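Local atomic coordinates of fucose-specific lectin (Aleuria aurantia, PDB entry 6GKE), a protein that binds L-fucose, with a preference for alpha-1,6-linked core fucose on glycoproteins, through five sites on a homodimeric six-bladed beta-propeller. Residues G160-V163 / P164-I168; W229-G232 / R233-L236. The protein carries 1 engineered substitution. One frame throughout, in Å; residues are numbered along the deposited sequence.

Overall arrangement
Both contacts are type II beta turns that end a strand of the propeller, but they make different connections. Interaction 1, residues 160-168, carries the chain from strand 153-162 of one four-stranded blade to strand 168-174 of the next; interaction 2, residues 229-236, folds strand 224-230 back onto strand 236-241 within a single blade. Their centres lie about 17 Å apart, and their nearest atoms, about 8 Å apart, do not touch. Neither turn belongs to a fucose pocket. The T166 side chain is about 12 Å from that of E191, whereas the L236 side chain comes within about 6 Å of those of E238 and W298, which bind fucose.

Interaction 1: residues G160-V163 / P164-I168; sequences GSTV and PGTGI
V163 and T166 are the first and last residues of a type II beta turn whose corners are P164 and G165, where the chain leaves the end of strand 153-162. T166 N donates to V163 O at 3.2 Å, a weak bond because its N-H points well off the acceptor (126°). P164 suits the second position because its ring holds phi near the required value, and G165 suits the third because the backbone there has a positive phi (57°), a conformation that glycine enters easily.

V163 O has a second donor in the side chain just before it: T162 OG1 reaches it at 2.8 Å from above the carbonyl plane. The oxygen thus has two donors, a short one from the threonine hydroxyl and a weak one from T166 N. T162 OG1 is itself bonded to Q135 NE2, which links the turn to a loop nearby.

T166 turns its two branches to different tasks. With OG1 opposite the backbone N (chi1 -176°), the hydroxyl faces forward along the chain and bonds G167 O at 2.7 Å, in the carbonyl plane and on a lone pair; the same OG1 is also bonded to Q183 N. Its methyl swings back instead, CG2 lying 3.5 Å from T162 CB, and the two threonine side chains cross at about a right angle. V163 CG2 packs against T166 CB at 3.7 Å, so V163 and T166, both beta-branched, meet through a methyl and a CB across the open ends of the turn. Threonine serves well here, since it offers a methyl for packing and a hydroxyl for a buried bond. V163 and T166 also touch strand 177-183, through Q183 and Y182 respectively.

A proline-glycine type II turn is the arrangement seen here, and it forms a blade-to-blade connection of the beta-propeller, leading from the last strand of one blade to the first strand of the next.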
# COMPACT_ATOMS: atom_id res chain seq x y z
N GLY A 160 0.00 27.40 -17.04
CA GLY A 160 -0.90 26.27 -17.07
C GLY A 160 -2.06 26.42 -16.11
O GLY A 160 -2.02 27.20 -15.16
N SER A 161 -3.08 25.61 -16.35
CA SER A 161 -4.24 25.46 -15.49
C SER A 161 -4.59 23.97 -15.45
O SER A 161 -5.00 23.42 -16.47
CB SER A 161 -5.38 26.30 -15.99
OG SER A 161 -6.51 26.19 -15.15
N THR A 162 -4.39 23.33 -14.29
CA THR A 162 -4.22 21.88 -14.27
C THR A 162 -5.34 21.18 -13.49
O THR A 162 -6.04 21.77 -12.66
CB THR A 162 -2.87 21.49 -13.67
OG1 THR A 162 -2.90 21.60 -12.25
CG2 THR A 162 -1.72 22.32 -14.20
N VAL A 163 -5.43 19.87 -13.71
CA VAL A 163 -6.18 19.03 -12.79
C VAL A 163 -5.52 19.12 -11.42
O VAL A 163 -4.33 19.42 -11.30
CB VAL A 163 -6.26 17.56 -13.25
CG1 VAL A 163 -6.94 17.43 -14.60
CG2 VAL A 163 -4.91 16.87 -13.24
N PRO A 164 -6.27 18.84 -10.33
CA PRO A 164 -5.69 18.85 -8.99
C PRO A 164 -4.49 17.89 -8.92
O PRO A 164 -4.59 16.73 -9.30
CB PRO A 164 -6.84 18.36 -8.10
CG PRO A 164 -8.09 18.70 -8.87
CD PRO A 164 -7.70 18.52 -10.32
N GLY A 165 -3.36 18.39 -8.44
CA GLY A 165 -2.18 17.54 -8.25
C GLY A 165 -1.74 16.84 -9.52
O GLY A 165 -1.31 15.69 -9.48
N THR A 166 -1.78 17.55 -10.65
CA THR A 166 -1.42 16.99 -11.95
C THR A 166 -0.06 16.29 -11.92
O THR A 166 0.90 16.75 -11.30
CB THR A 166 -1.38 18.09 -13.03
OG1 THR A 166 -1.11 17.48 -14.29
CG2 THR A 166 -0.36 19.17 -12.75
N GLY A 167 0.05 15.24 -12.74
CA GLY A 167 1.35 14.78 -13.16
C GLY A 167 2.09 15.89 -13.90
O GLY A 167 1.47 16.75 -14.52
N ILE A 168 3.42 15.85 -13.83
CA ILE A 168 4.28 16.80 -14.54
C ILE A 168 5.46 16.02 -15.11
O ILE A 168 6.14 15.33 -14.37
CB ILE A 168 4.80 17.94 -13.63
CG1 ILE A 168 3.69 18.59 -12.80
CG2 ILE A 168 5.54 18.97 -14.48
CD1 ILE A 168 4.20 19.54 -11.73

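Interaction 2: residues W229-G232 / R233-L236; sequences WQKG and REEL
K231 and E234 stand side by side and point the same way from the two ends of a type II turn, K231 CB lying 4.0 Å from E234 CG. The lysine is extended throughout, while the glutamate is bent at chi2 (-64°), and their charged ends do not meet: K231 NZ and E234 OE1 are 5.1 Å apart. A water joins them instead, and a second water ties E234 OE1 to G232 O, so long, flexible polar residues suit this exposed edge. E234 N donates to K231 O at 2.9 Å and closes the turn. R233 takes its third position with a positive phi (64°), its backbone N bonded to S260 OG.

On the buried side Q230 and L236 cross at about a right angle. The extended glutamine places OE1 3.5 Å from L236 CB, and its CG lies 3.6 Å from E234 O. L236 CD1 sits 3.6 Å from W229 O. Nearby, a third water spans K231 N and E235 O, bridging the two arms of the hairpin where no direct bond joins these atoms.

The turn joins strands 224-230 and 236-241 of one blade. The W229 indole meets the Y237 ring with the planes almost parallel, Q230 and L236 face strand 275-282 of the adjoining blade through F280 and V278, and E235 OE2 is held by T258 N.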
# COMPACT_ATOMS: atom_id res chain seq x y z
N TRP A 229 2.39 8.28 -19.89
CA TRP A 229 1.41 8.48 -18.83
C TRP A 229 0.75 7.16 -18.47
O TRP A 229 0.61 6.26 -19.29
CB TRP A 229 0.37 9.55 -19.18
CG TRP A 229 -0.46 9.32 -20.40
CD1 TRP A 229 -1.67 8.70 -20.49
CD2 TRP A 229 -0.15 9.80 -21.72
NE1 TRP A 229 -2.13 8.75 -21.78
CE2 TRP A 229 -1.22 9.42 -22.55
CE3 TRP A 229 0.93 10.50 -22.26
CZ2 TRP A 229 -1.24 9.74 -23.91
CZ3 TRP A 229 0.90 10.81 -23.60
CH2 TRP A 229 -0.17 10.43 -24.42
N GLN A 230 0.33 7.08 -17.21
CA GLN A 230 -0.29 5.87 -16.71
C GLN A 230 -1.14 6.21 -15.50
O GLN A 230 -0.68 6.86 -14.56
CB GLN A 230 0.78 4.85 -16.32
CG GLN A 230 0.24 3.49 -15.91
CD GLN A 230 1.36 2.59 -15.44
OE1 GLN A 230 2.05 1.97 -16.25
NE2 GLN A 230 1.58 2.58 -14.14
N LYS A 231 -2.38 5.70 -15.51
CA LYS A 231 -3.20 5.61 -14.32
C LYS A 231 -2.98 4.23 -13.71
O LYS A 231 -2.92 3.24 -14.43
CB LYS A 231 -4.67 5.82 -14.67
CG LYS A 231 -5.63 5.60 -13.52
CD LYS A 231 -7.05 5.98 -13.82
CE LYS A 231 -7.99 5.61 -12.69
NZ LYS A 231 -9.40 5.90 -13.04
N GLY A 232 -2.89 4.16 -12.38
CA GLY A 232 -2.64 2.88 -11.74
C GLY A 232 -3.70 1.87 -12.13
O GLY A 232 -4.89 2.17 -12.15
N ARG A 233 -3.24 0.65 -12.44
CA ARG A 233 -4.06 -0.48 -12.90
C ARG A 233 -4.73 -0.18 -14.25
O ARG A 233 -5.76 -0.76 -14.59
CB ARG A 233 -5.08 -0.93 -11.84
CG ARG A 233 -5.37 -2.42 -11.94
CD ARG A 233 -6.41 -2.89 -10.95
NE ARG A 233 -6.49 -4.34 -10.87
CZ ARG A 233 -7.21 -5.11 -11.69
NH1 ARG A 233 -7.88 -4.56 -12.69
NH2 ARG A 233 -7.25 -6.41 -11.51
N GLU A 234 -4.10 0.70 -15.04
CA GLU A 234 -4.40 0.86 -16.46
C GLU A 234 -3.07 0.71 -17.21
O GLU A 234 -2.00 0.76 -16.61
CB GLU A 234 -5.04 2.21 -16.76
CG GLU A 234 -6.33 2.46 -16.00
CD GLU A 234 -7.48 1.53 -16.32
OE1 GLU A 234 -8.43 1.50 -15.52
OE2 GLU A 234 -7.42 0.85 -17.37
N GLU A 235 -3.13 0.53 -18.53
CA GLU A 235 -1.90 0.34 -19.29
C GLU A 235 -1.15 1.67 -19.43
O GLU A 235 -1.74 2.75 -19.44
CB GLU A 235 -2.17 -0.25 -20.67
CG GLU A 235 -2.92 -1.58 -20.67
CD GLU A 235 -2.22 -2.80 -20.10
OE1 GLU A 235 -1.09 -2.67 -19.57
OE2 GLU A 235 -2.83 -3.89 -20.17
N LEU A 236 0.17 1.55 -19.56
CA LEU A 236 1.07 2.64 -19.88
C LEU A 236 0.83 3.12 -21.32
O LEU A 236 0.68 2.30 -22.23
CB LEU A 236 2.50 2.11 -19.73
CG LEU A 236 3.63 3.08 -20.06
CD1 LEU A 236 3.62 4.29 -19.14
CD2 LEU A 236 4.98 2.37 -19.98
O HOH W 1 -3.12 4.73 -18.07
O HOH W 2 -9.85 3.92 -15.22
O HOH W 3 -7.63 1.74 -12.63